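Local coordinates for variant surface glycoprotein MITAT 1.1 (Trypanosoma brucei brucei, PDB 5LY9), which forms, through its N-terminal A-type domain held in this chain, part of the parasite's surface coat, switched among antigenically distinct versions to evade host immunity, at residues S37-I42 with G78-Y83; R69-R74 with T265-N270; N110-L115 with K122-T127; R136-K139 with Q143-A146. All coordinates share one frame; numbering follows the deposited sequence.

Contact 1: S37-I42 with G78-Y83. With NAG (2-acetamido-2-deoxy-beta-D-glucopyranose), chain C.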
loop_
_atom_site.group_PDB
_atom_site.type_symbol
_atom_site.label_atom_id
_atom_site.label_comp_id
_atom_site.label_asym_id
_atom_site.label_seq_id
_atom_site.Cartn_x
_atom_site.Cartn_y
_atom_site.Cartn_z
ATOM N N SER A 37 -13.441 2.510 4.602
ATOM C CA SER A 37 -14.507 3.025 5.379
ATOM C C SER A 37 -15.736 3.385 4.528
ATOM O O SER A 37 -16.849 3.047 4.886
ATOM C CB SER A 37 -14.051 4.235 6.191
ATOM O OG SER A 37 -15.122 4.763 6.914
ATOM N N ASN A 38 -15.519 4.064 3.428
ATOM C CA ASN A 38 -16.604 4.377 2.479
ATOM C C ASN A 38 -17.294 3.135 1.913
ATOM O O ASN A 38 -18.533 3.060 1.864
ATOM C CB ASN A 38 -16.132 5.259 1.330
ATOM C CG ASN A 38 -15.982 6.721 1.714
ATOM O OD1 ASN A 38 -16.276 7.140 2.856
ATOM N ND2 ASN A 38 -15.583 7.507 0.752
ATOM N N ILE A 39 -16.492 2.158 1.552
ATOM C CA ILE A 39 -17.051 0.857 1.106
ATOM C C ILE A 39 -17.923 0.223 2.181
ATOM O O ILE A 39 -19.022 -0.278 1.926
ATOM C CB ILE A 39 -15.890 -0.083 0.688
ATOM C CG1 ILE A 39 -15.288 0.408 -0.640
ATOM C CG2 ILE A 39 -16.388 -1.524 0.521
ATOM C CD1 ILE A 39 -13.930 -0.176 -1.017
ATOM N N GLN A 40 -17.408 0.229 3.389
ATOM C CA GLN A 40 -18.165 -0.200 4.578
ATOM C C GLN A 40 -19.438 0.504 4.851
ATOM O O GLN A 40 -20.415 -0.166 5.202
ATOM C CB GLN A 40 -17.340 -0.251 5.849
ATOM C CG GLN A 40 -16.175 -1.251 5.802
ATOM C CD GLN A 40 -15.290 -1.054 7.024
ATOM O OE1 GLN A 40 -14.819 0.070 7.288
ATOM N NE2 GLN A 40 -15.084 -2.126 7.791
ATOM N N LYS A 41 -19.425 1.825 4.726
ATOM C CA LYS A 41 -20.618 2.612 4.948
ATOM C C LYS A 41 -21.687 2.235 3.919
ATOM O O LYS A 41 -22.871 2.228 4.244
ATOM C CB LYS A 41 -20.297 4.092 4.804
ATOM C CG LYS A 41 -19.475 4.589 5.980
ATOM C CD LYS A 41 -19.186 6.079 5.814
ATOM C CE LYS A 41 -18.328 6.554 6.985
ATOM N NZ LYS A 41 -17.910 7.947 6.764
ATOM N N ILE A 42 -21.279 1.986 2.675
ATOM C CA ILE A 42 -22.237 1.602 1.632
ATOM C C ILE A 42 -22.731 0.196 1.853
ATOM O O ILE A 42 -23.956 -0.083 1.628
ATOM C CB ILE A 42 -21.654 1.821 0.222
ATOM C CG1 ILE A 42 -21.319 3.306 0.001
ATOM C CG2 ILE A 42 -22.630 1.495 -0.877
ATOM C CD1 ILE A 42 -20.480 3.493 -1.222
ATOM N N GLY A 78 -18.857 -3.251 -6.085
ATOM C CA GLY A 78 -18.067 -2.734 -7.203
ATOM C C GLY A 78 -16.930 -1.882 -6.647
ATOM O O GLY A 78 -15.821 -1.883 -7.183
ATOM N N GLY A 79 -17.190 -1.121 -5.606
ATOM C CA GLY A 79 -16.133 -0.320 -4.931
ATOM C C GLY A 79 -14.972 -1.159 -4.400
ATOM O O GLY A 79 -13.773 -0.856 -4.661
ATOM N N LEU A 80 -15.321 -2.258 -3.719
ATOM C CA LEU A 80 -14.286 -3.142 -3.190
ATOM C C LEU A 80 -13.479 -3.772 -4.349
ATOM O O LEU A 80 -12.261 -3.847 -4.264
ATOM C CB LEU A 80 -14.872 -4.225 -2.252
ATOM C CG LEU A 80 -13.849 -5.073 -1.467
ATOM C CD1 LEU A 80 -12.865 -4.263 -0.607
ATOM C CD2 LEU A 80 -14.564 -6.091 -0.558
ATOM N N GLU A 81 -14.173 -4.257 -5.391
ATOM C CA GLU A 81 -13.477 -4.736 -6.563
ATOM C C GLU A 81 -12.569 -3.713 -7.182
ATOM O O GLU A 81 -11.450 -4.072 -7.583
ATOM C CB GLU A 81 -14.502 -5.249 -7.590
ATOM C CG GLU A 81 -13.904 -5.819 -8.874
ATOM C CD GLU A 81 -13.180 -7.136 -8.735
ATOM O OE1 GLU A 81 -12.990 -7.668 -7.647
ATOM O OE2 GLU A 81 -12.723 -7.630 -9.786
ATOM N N SER A 82 -13.030 -2.476 -7.345
ATOM C CA SER A 82 -12.211 -1.407 -7.919
ATOM C C SER A 82 -10.983 -1.105 -7.020
ATOM O O SER A 82 -9.898 -0.827 -7.540
ATOM C CB SER A 82 -12.970 -0.109 -8.103
ATOM O OG SER A 82 -14.015 -0.232 -9.081
ATOM N N TYR A 83 -11.151 -1.135 -5.707
ATOM C CA TYR A 83 -9.999 -0.950 -4.825
ATOM C C TYR A 83 -8.950 -2.098 -5.051
ATOM O O TYR A 83 -7.762 -1.867 -5.175
ATOM C CB TYR A 83 -10.410 -0.878 -3.340
ATOM C CG TYR A 83 -9.258 -0.410 -2.455
ATOM C CD1 TYR A 83 -8.641 0.772 -2.682
ATOM C CD2 TYR A 83 -8.825 -1.160 -1.435
ATOM C CE1 TYR A 83 -7.594 1.216 -1.864
ATOM C CE2 TYR A 83 -7.773 -0.750 -0.625
ATOM C CZ TYR A 83 -7.199 0.450 -0.838
ATOM O OH TYR A 83 -6.147 0.856 -0.038
HETATM C C1 NAG C . -24.134 6.635 0.783
HETATM C C2 NAG C . -23.248 6.846 2.001
HETATM C C3 NAG C . -23.753 6.120 3.196
HETATM C C4 NAG C . -25.206 6.559 3.426
HETATM C C5 NAG C . -26.030 6.298 2.175
HETATM C C6 NAG C . -27.493 6.760 2.248
HETATM C C7 NAG C . -20.874 7.250 1.592
HETATM C C8 NAG C . -19.509 6.693 1.294
HETATM N N2 NAG C . -21.893 6.392 1.708
HETATM O O3 NAG C . -22.975 6.476 4.331
HETATM O O4 NAG C . -25.711 5.751 4.485
HETATM O O5 NAG C . -25.464 7.025 1.115
HETATM O O6 NAG C . -27.545 8.115 2.720
HETATM O O7 NAG C . -21.054 8.442 1.698
#
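Ile39 on helix 24-55 lies against the backbone of Gly79 on helix 62-114, in the antiparallel pair of long helices that forms the elongated core of an A-type VSG. The short segments run at 160° to one another with their axes 9.7 Å apart.

Ile39 CD1 reaches the Gly79-Leu80 peptide link, 3.7 Å from Gly79 C and equally from Leu80 N, and stands 4.3 Å from Tyr83 CB. Gly79 suits this place because, without a side chain, it lets the branched isoleucine rest directly on the main chain, CA to CA 6.2 Å. The other branch, CG2, lies anti to the backbone N and is carried toward Leu80, whose side chain crosses that of Ile39 at about a right angle. Leu80 also packs on Ile36 of the second subunit, so this layer continues into the dimer interface.

Polar ends find partners outside the two segments. Gln40 bonds to Lys84 and Glu81 of the second subunit, while Tyr83 OH bonds to Gln91 of its own chain.

Sugar contacts occupy another side of helix 24-55. Ile42 CG1 meets N2 of the N-acetylglucosamine at 3.6 Å, and Asn38 CG lies 3.6 Å from its acetyl methyl, C8.

Contact 2: R69-R74 with T265-N270. With NAG (2-acetamido-2-deoxy-beta-D-glucopyranose), chain C.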
loop_
_atom_site.group_PDB
_atom_site.type_symbol
_atom_site.label_atom_id
_atom_site.label_comp_id
_atom_site.label_asym_id
_atom_site.label_seq_id
_atom_site.Cartn_x
_atom_site.Cartn_y
_atom_site.Cartn_z
ATOM N N ARG A 69 -31.618 -0.988 -2.255
ATOM C CA ARG A 69 -30.798 -2.107 -1.728
ATOM C C ARG A 69 -29.867 -2.576 -2.818
ATOM O O ARG A 69 -28.693 -2.787 -2.576
ATOM C CB ARG A 69 -31.741 -3.200 -1.289
ATOM C CG ARG A 69 -31.067 -4.489 -0.792
ATOM C CD ARG A 69 -31.215 -5.654 -1.741
ATOM N NE ARG A 69 -30.682 -6.833 -1.073
ATOM C CZ ARG A 69 -31.356 -7.598 -0.215
ATOM N NH1 ARG A 69 -32.655 -7.446 0.036
ATOM N NH2 ARG A 69 -30.709 -8.540 0.412
ATOM N N GLY A 70 -30.429 -2.749 -4.009
ATOM C CA GLY A 70 -29.620 -3.167 -5.183
ATOM C C GLY A 70 -28.560 -2.177 -5.531
ATOM O O GLY A 70 -27.421 -2.578 -5.879
ATOM N N TYR A 71 -28.893 -0.876 -5.433
ATOM C CA TYR A 71 -27.949 0.178 -5.682
ATOM C C TYR A 71 -26.786 0.169 -4.717
ATOM O O TYR A 71 -25.608 0.177 -5.104
ATOM C CB TYR A 71 -28.663 1.508 -5.715
ATOM C CG TYR A 71 -27.804 2.680 -5.607
ATOM C CD1 TYR A 71 -27.277 3.284 -6.712
ATOM C CD2 TYR A 71 -27.523 3.191 -4.369
ATOM C CE1 TYR A 71 -26.423 4.324 -6.583
ATOM C CE2 TYR A 71 -26.674 4.201 -4.209
ATOM C CZ TYR A 71 -26.129 4.817 -5.330
ATOM O OH TYR A 71 -25.313 5.955 -5.154
ATOM N N PHE A 72 -27.103 0.123 -3.453
ATOM C CA PHE A 72 -26.014 0.096 -2.478
ATOM C C PHE A 72 -25.161 -1.161 -2.625
ATOM O O PHE A 72 -23.934 -1.098 -2.519
ATOM C CB PHE A 72 -26.565 0.161 -1.027
ATOM C CG PHE A 72 -27.199 1.487 -0.682
ATOM C CD1 PHE A 72 -26.520 2.662 -0.859
ATOM C CD2 PHE A 72 -28.464 1.544 -0.117
ATOM C CE1 PHE A 72 -27.087 3.930 -0.553
ATOM C CE2 PHE A 72 -29.068 2.779 0.163
ATOM C CZ PHE A 72 -28.391 3.946 -0.060
ATOM N N ALA A 73 -25.783 -2.297 -2.867
ATOM C CA ALA A 73 -25.011 -3.514 -3.168
ATOM C C ALA A 73 -24.061 -3.351 -4.342
ATOM O O ALA A 73 -22.865 -3.647 -4.200
ATOM C CB ALA A 73 -25.924 -4.673 -3.407
ATOM N N ARG A 74 -24.539 -2.869 -5.463
ATOM C CA ARG A 74 -23.614 -2.642 -6.594
ATOM C C ARG A 74 -22.495 -1.733 -6.198
ATOM O O ARG A 74 -21.348 -1.943 -6.592
ATOM C CB ARG A 74 -24.299 -2.096 -7.873
ATOM C CG ARG A 74 -25.053 -3.152 -8.626
ATOM C CD ARG A 74 -25.194 -2.769 -10.096
ATOM N NE ARG A 74 -25.918 -3.774 -10.830
ATOM C CZ ARG A 74 -26.327 -3.637 -12.070
ATOM N NH1 ARG A 74 -26.046 -2.534 -12.785
ATOM N NH2 ARG A 74 -27.011 -4.609 -12.622
ATOM N N THR A 265 -17.859 6.405 -3.628
ATOM C CA THR A 265 -18.838 7.332 -3.102
ATOM C C THR A 265 -20.147 7.103 -3.780
ATOM O O THR A 265 -20.208 6.470 -4.840
ATOM C CB THR A 265 -18.412 8.805 -3.382
ATOM O OG1 THR A 265 -18.005 8.941 -4.736
ATOM C CG2 THR A 265 -17.234 9.191 -2.520
ATOM N N ASN A 266 -21.200 7.572 -3.145
ATOM C CA ASN A 266 -22.524 7.563 -3.739
ATOM C C ASN A 266 -22.604 8.431 -4.975
ATOM O O ASN A 266 -21.946 9.467 -5.103
ATOM C CB ASN A 266 -23.536 8.020 -2.696
ATOM C CG ASN A 266 -23.798 6.973 -1.583
ATOM O OD1 ASN A 266 -24.044 5.758 -1.836
ATOM N ND2 ASN A 266 -23.836 7.451 -0.357
ATOM N N GLU A 267 -23.430 8.006 -5.918
ATOM C CA GLU A 267 -23.680 8.782 -7.141
ATOM C C GLU A 267 -24.504 10.015 -6.785
ATOM O O GLU A 267 -25.210 10.043 -5.778
ATOM C CB GLU A 267 -24.372 7.905 -8.172
ATOM C CG GLU A 267 -23.399 6.806 -8.598
ATOM C CD GLU A 267 -23.942 5.750 -9.590
ATOM O OE1 GLU A 267 -25.174 5.692 -9.821
ATOM O OE2 GLU A 267 -23.125 4.887 -9.974
ATOM N N THR A 268 -24.334 11.044 -7.600
ATOM C CA THR A 268 -24.931 12.364 -7.462
ATOM C C THR A 268 -25.682 12.783 -8.746
ATOM O O THR A 268 -25.618 12.170 -9.765
ATOM C CB THR A 268 -23.852 13.445 -7.172
ATOM O OG1 THR A 268 -23.020 13.591 -8.323
ATOM C CG2 THR A 268 -23.048 13.062 -6.025
ATOM N N GLY A 269 -26.500 13.806 -8.580
ATOM C CA GLY A 269 -27.292 14.384 -9.617
ATOM C C GLY A 269 -28.699 13.769 -9.672
ATOM O O GLY A 269 -29.106 12.938 -8.859
ATOM N N ASN A 270 -29.415 14.165 -10.688
ATOM C CA ASN A 270 -30.767 13.656 -10.848
ATOM C C ASN A 270 -30.725 12.143 -10.995
ATOM O O ASN A 270 -29.755 11.538 -11.477
ATOM C CB ASN A 270 -31.384 14.278 -12.072
ATOM C CG ASN A 270 -31.812 15.704 -11.883
ATOM O OD1 ASN A 270 -31.638 16.310 -10.853
ATOM N ND2 ASN A 270 -32.507 16.204 -12.894
HETATM C C1 NAG C . -24.134 6.635 0.783
HETATM C C2 NAG C . -23.248 6.846 2.001
HETATM C C3 NAG C . -23.753 6.120 3.196
HETATM C C4 NAG C . -25.206 6.559 3.426
HETATM C C5 NAG C . -26.030 6.298 2.175
HETATM C C6 NAG C . -27.493 6.760 2.248
HETATM C C7 NAG C . -20.874 7.250 1.592
HETATM C C8 NAG C . -19.509 6.693 1.294
HETATM N N2 NAG C . -21.893 6.392 1.708
HETATM O O3 NAG C . -22.975 6.476 4.331
HETATM O O4 NAG C . -25.711 5.751 4.485
HETATM O O5 NAG C . -25.464 7.025 1.115
HETATM O O6 NAG C . -27.545 8.115 2.720
HETATM O O7 NAG C . -21.054 8.442 1.698
#
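Tyr71 reaches from helix 62-114 to the loop at Asn266 and Glu267, beside the first sugar of an N-linked glycan. Its CB points toward the loop, and CG, anti to the backbone N (chi1 165°), extends the ring to the loop backbone. At one ring edge CE1 meets Glu267 OE1 at 3.7 Å; on the other side CE2 lies 3.9 Å from Asn266 OD1. The ring is gently inclined to the Asn266 amide but stands at 74° to the Glu267 carboxylate. At the tip, OH accepts a hydrogen bond from Glu267 N at 2.9 Å (155° at the hydrogen) and bonds to a glycerol, probably from the crystallisation liquor. Tyrosine therefore joins an apolar ring to a hydroxyl that satisfies a loop amide. Glu267 has its own polar partner in Thr276.

Phe72 takes Tyr71 CD2 over one face and receives Asn266 OD1 at its edge, 3.8 Å from CE1. Its CZ, 3.7 Å from C6 of the N-acetylglucosamine, makes an apolar contact with the sugar's C5-C6 end. Asn266 ND2 is bonded covalently to sugar C1 (1.4 Å). The amide nitrogen is thus committed to the glycan, and the tyrosine hydroxyl, taking up the next N-H, probably limits movement of the loop beside the attachment point.

Contact 3: N110-L115 with K122-T127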
loop_
_atom_site.group_PDB
_atom_site.type_symbol
_atom_site.label_atom_id
_atom_site.label_comp_id
_atom_site.label_asym_id
_atom_site.label_seq_id
_atom_site.Cartn_x
_atom_site.Cartn_y
_atom_site.Cartn_z
ATOM N N ASN A 110 23.093 13.083 3.529
ATOM C CA ASN A 110 23.888 12.567 4.615
ATOM C C ASN A 110 25.377 12.535 4.218
ATOM O O ASN A 110 26.261 12.876 5.060
ATOM C CB ASN A 110 23.446 11.170 5.031
ATOM C CG ASN A 110 24.299 10.579 6.156
ATOM O OD1 ASN A 110 24.160 10.974 7.304
ATOM N ND2 ASN A 110 25.199 9.691 5.815
ATOM N N LEU A 111 25.672 12.103 2.971
ATOM C CA LEU A 111 27.068 11.985 2.584
ATOM C C LEU A 111 27.690 13.406 2.551
ATOM O O LEU A 111 28.757 13.615 3.099
ATOM C CB LEU A 111 27.193 11.323 1.194
ATOM C CG LEU A 111 28.600 11.351 0.628
ATOM C CD1 LEU A 111 29.565 10.562 1.528
ATOM C CD2 LEU A 111 28.605 10.800 -0.751
ATOM N N LEU A 112 26.999 14.379 1.962
ATOM C CA LEU A 112 27.511 15.730 1.909
ATOM C C LEU A 112 27.708 16.266 3.312
ATOM O O LEU A 112 28.757 16.914 3.589
ATOM C CB LEU A 112 26.639 16.679 1.123
ATOM C CG LEU A 112 26.538 16.451 -0.366
ATOM C CD1 LEU A 112 25.578 17.459 -1.016
ATOM C CD2 LEU A 112 27.882 16.434 -0.975
ATOM N N GLU A 113 26.749 16.039 4.209
ATOM C CA GLU A 113 26.935 16.449 5.599
ATOM C C GLU A 113 28.173 15.863 6.237
ATOM O O GLU A 113 28.866 16.503 7.073
ATOM C CB GLU A 113 25.685 16.129 6.420
ATOM C CG GLU A 113 25.636 16.863 7.724
ATOM C CD GLU A 113 24.332 16.602 8.500
ATOM O OE1 GLU A 113 23.335 16.089 7.879
ATOM O OE2 GLU A 113 24.322 16.914 9.736
ATOM N N SER A 114 28.455 14.636 5.873
ATOM C CA SER A 114 29.528 13.866 6.510
ATOM C C SER A 114 30.901 14.203 5.996
ATOM O O SER A 114 31.881 13.871 6.649
ATOM C CB SER A 114 29.302 12.371 6.302
ATOM O OG SER A 114 28.040 11.971 6.876
ATOM N N LEU A 115 30.994 14.889 4.880
ATOM C CA LEU A 115 32.291 15.228 4.314
ATOM C C LEU A 115 32.748 16.593 4.811
ATOM O O LEU A 115 32.965 17.525 4.062
ATOM C CB LEU A 115 32.265 15.148 2.784
ATOM C CG LEU A 115 31.945 13.818 2.151
ATOM C CD1 LEU A 115 31.829 13.915 0.614
ATOM C CD2 LEU A 115 32.993 12.780 2.597
ATOM N N LYS A 122 34.026 21.251 3.498
ATOM C CA LYS A 122 32.685 21.532 3.973
ATOM C C LYS A 122 31.775 21.468 2.781
ATOM O O LYS A 122 31.990 22.189 1.821
ATOM C CB LYS A 122 32.613 22.918 4.607
ATOM C CG LYS A 122 33.541 23.158 5.753
ATOM C CD LYS A 122 33.461 24.522 6.361
ATOM C CE LYS A 122 34.336 24.457 7.611
ATOM N NZ LYS A 122 34.549 25.829 8.126
ATOM N N CYS A 123 30.725 20.623 2.837
ATOM C CA CYS A 123 29.882 20.413 1.635
ATOM C C CYS A 123 28.464 21.000 1.680
ATOM O O CYS A 123 27.879 21.379 0.649
ATOM C CB CYS A 123 29.827 18.930 1.271
ATOM S SG CYS A 123 31.314 18.232 0.560
ATOM N N LEU A 124 27.878 21.053 2.848
ATOM C CA LEU A 124 26.612 21.759 3.016
ATOM C C LEU A 124 26.926 23.025 3.746
ATOM O O LEU A 124 27.243 22.984 4.920
ATOM C CB LEU A 124 25.590 20.944 3.796
ATOM C CG LEU A 124 25.111 19.666 3.107
ATOM C CD1 LEU A 124 24.027 19.047 4.001
ATOM C CD2 LEU A 124 24.584 19.856 1.694
ATOM N N VAL A 125 26.879 24.116 3.019
ATOM C CA VAL A 125 27.255 25.396 3.543
ATOM C C VAL A 125 26.114 26.383 3.489
ATOM O O VAL A 125 25.022 26.103 2.953
ATOM C CB VAL A 125 28.525 25.957 2.799
ATOM C CG1 VAL A 125 29.689 25.045 3.051
ATOM C CG2 VAL A 125 28.281 26.208 1.298
ATOM N N THR A 126 26.329 27.568 4.081
ATOM C CA THR A 126 25.266 28.529 4.184
ATOM C C THR A 126 25.273 29.409 2.961
ATOM O O THR A 126 24.609 29.112 1.926
ATOM C CB THR A 126 25.346 29.302 5.499
ATOM O OG1 THR A 126 26.610 30.009 5.512
ATOM C CG2 THR A 126 25.214 28.372 6.638
ATOM N N THR A 127 26.016 30.516 3.023
ATOM C CA THR A 127 26.067 31.504 1.942
ATOM C C THR A 127 27.517 31.733 1.431
ATOM O O THR A 127 27.696 32.458 0.459
ATOM C CB THR A 127 25.579 32.862 2.466
ATOM O OG1 THR A 127 26.411 33.213 3.586
ATOM C CG2 THR A 127 24.063 32.823 2.895
HETATM O O HOH W 1 29.687 19.194 4.839
#
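Leu112, near the end of helix 62-114, and Leu124, in the loop that runs back past it and then leads away, fit together with side chains crossing at about a right angle. The Leu124 methyl CD2 is a bump set against the flank of Leu112, 3.8 Å from both its CB and its CD1. The other methyl, CD1, lies over the next helical residue, 4.1 Å from Glu113 CB. Leu124 thus straddles two successive helical positions, a task that suits a forked side chain. Glu113 contributes only the base of its side chain here; its carboxylate forms a salt bridge with Arg135.

Cys123 fills the neighbouring hollow. Its CB sits 3.3 Å from Leu112 O and 3.9 Å from Leu112 CD2, while SG touches Leu115 CB at 3.9 Å. SG lies anti to the carbonyl carbon (chi1 -73°), which swings the sulfur toward Leu115. Cysteine is short enough to lie close against the helix end, and its sulfur continues into a disulfide with Cys190.

A water bridges the backbones, donating to Leu112 O at 2.8 Å and accepting from Cys123 N at 2.7 Å, which serves both polar groups. Tyr201 of the second subunit packs on Leu115 and Cys123. Here a long core helix gives way to a disulfide-tethered loop, consistent with the top lobe of the VSG N-terminal domain, at the far end of the helices from the C-terminus.

Contact 4: R136-K139 with Q143-A146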
loop_
_atom_site.group_PDB
_atom_site.type_symbol
_atom_site.label_atom_id
_atom_site.label_comp_id
_atom_site.label_asym_id
_atom_site.label_seq_id
_atom_site.Cartn_x
_atom_site.Cartn_y
_atom_site.Cartn_z
ATOM N N ARG A 136 21.455 20.567 14.478
ATOM C CA ARG A 136 20.948 20.476 15.841
ATOM C C ARG A 136 19.788 19.508 15.851
ATOM O O ARG A 136 18.699 19.854 15.382
ATOM C CB ARG A 136 20.506 21.850 16.349
ATOM C CG ARG A 136 21.526 22.962 16.146
ATOM C CD ARG A 136 21.123 24.257 16.878
ATOM N NE ARG A 136 22.185 25.275 16.796
ATOM C CZ ARG A 136 22.465 25.989 15.704
ATOM N NH1 ARG A 136 21.782 25.847 14.566
ATOM N NH2 ARG A 136 23.475 26.842 15.742
ATOM N N GLU A 137 20.011 18.298 16.347
ATOM C CA GLU A 137 18.975 17.251 16.324
ATOM C C GLU A 137 18.522 17.037 14.902
ATOM O O GLU A 137 19.334 16.730 14.021
ATOM C CB GLU A 137 17.800 17.635 17.214
ATOM C CG GLU A 137 18.182 18.272 18.500
ATOM C CD GLU A 137 18.875 17.339 19.365
ATOM O OE1 GLU A 137 18.368 16.190 19.418
ATOM O OE2 GLU A 137 19.896 17.764 19.992
ATOM N N THR A 138 17.246 17.281 14.606
ATOM C CA THR A 138 16.716 16.978 13.270
ATOM C C THR A 138 16.821 18.147 12.296
ATOM O O THR A 138 16.476 18.000 11.156
ATOM C CB THR A 138 15.249 16.610 13.378
ATOM O OG1 THR A 138 14.539 17.666 14.038
ATOM C CG2 THR A 138 15.122 15.291 14.087
ATOM N N LYS A 139 17.337 19.266 12.742
ATOM C CA LYS A 139 17.420 20.510 11.985
ATOM C C LYS A 139 18.829 20.727 11.400
ATOM O O LYS A 139 19.834 20.411 12.059
ATOM C CB LYS A 139 17.167 21.690 12.902
ATOM C CG LYS A 139 15.799 21.727 13.540
ATOM C CD LYS A 139 15.706 22.798 14.607
ATOM C CE LYS A 139 16.618 22.735 15.823
ATOM N NZ LYS A 139 16.157 21.677 16.667
ATOM N N GLN A 143 16.264 24.639 9.300
ATOM C CA GLN A 143 15.377 23.862 8.440
ATOM C C GLN A 143 15.289 22.419 8.962
ATOM O O GLN A 143 16.325 21.762 9.107
ATOM C CB GLN A 143 15.938 23.873 7.026
ATOM C CG GLN A 143 15.212 23.038 5.983
ATOM C CD GLN A 143 13.723 23.214 5.926
ATOM O OE1 GLN A 143 13.295 24.359 5.710
ATOM N NE2 GLN A 143 12.888 22.083 6.085
ATOM N N GLU A 144 14.077 21.934 9.200
ATOM C CA GLU A 144 13.919 20.528 9.507
ATOM C C GLU A 144 14.513 19.706 8.350
ATOM O O GLU A 144 14.239 19.951 7.155
ATOM C CB GLU A 144 12.471 20.201 9.702
ATOM C CG GLU A 144 12.179 18.817 10.093
ATOM C CD GLU A 144 12.637 18.342 11.452
ATOM O OE1 GLU A 144 13.203 19.093 12.265
ATOM O OE2 GLU A 144 12.353 17.124 11.729
ATOM N N CYS A 145 15.349 18.757 8.723
ATOM C CA CYS A 145 16.016 17.876 7.772
ATOM C C CYS A 145 16.386 16.543 8.434
ATOM O O CYS A 145 17.585 16.256 8.659
ATOM C CB CYS A 145 17.231 18.597 7.223
ATOM S SG CYS A 145 17.754 17.972 5.608
ATOM N N ALA A 146 15.363 15.758 8.738
ATOM C CA ALA A 146 15.557 14.514 9.457
ATOM C C ALA A 146 15.803 13.526 8.317
ATOM O O ALA A 146 14.879 13.210 7.496
ATOM C CB ALA A 146 14.365 14.105 10.292
#
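Thr138 OG1 donates to Glu144 OE1 at 2.6 Å, the shortest polar bond between the two segments, within a small antiparallel sheet of strands 135-136, 139-140 and 143-144. The hydroxyl meets OE1 on its syn side, 22° out of the carboxylate plane. Two torsions bring the groups together: Thr138 OG1 stands between the backbone N and the carbonyl carbon (chi1 56°), and the Glu144 chain bends at chi2 so that its carboxylate folds back over the threonine. The methyl CG2 of Thr138 turns to Ala146 CB, 4.0 Å away. Threonine serves both needs, with a hydroxyl for the acid and a methyl for the alanine, whose small side chain fits beside the threonine.

A type II' turn from Arg136 to Lys139 places Thr138 at the corner, with Glu137 adopting the positive phi that such a turn requires at its second position. Beyond the turn, Lys139 and Glu144 form a non-hydrogen-bonded antiparallel pair. Next to it, Cys145 N bonds to Thr138 O at 2.8 Å. Lys139 CA makes a CA-H...O contact with Gln143 O at 3.3 Å. The aliphatic part of Lys139 passes Glu144, but its amine bends away to a weak bond with Arg136 O.

Cys145 ties this edge to helix 8-21 through its disulfide with Cys15, and Gln143 packs on the same helix. The Gln143 side chain curls back along its own strand, where NE2 donates to a lone pair of Glu144 O at 2.7 Å.

Contacts 1, 2 and 3 share helix 62-114, which runs along much of the molecule. Contacts 1 and 2 are neighbours, with centres about 12 Å apart: Ile42 CG2 of the first lies 3.3 Å from Phe72 O of the second, and the same N-acetylglucosamine touches residues of both, so the glycan lies where helices 24-55 and 62-114 meet the loop carrying Asn266. Contacts 3 and 4 form a second group, their centres about 14 Å apart, without direct touch; Arg135 links them by bonding Glu113 of contact 3 and Cys145 O of contact 4. Some 57 Å separates the centres of contacts 2 and 3, on opposite sides of the chain's centre. The second subunit reaches contacts 1, 2 and 3.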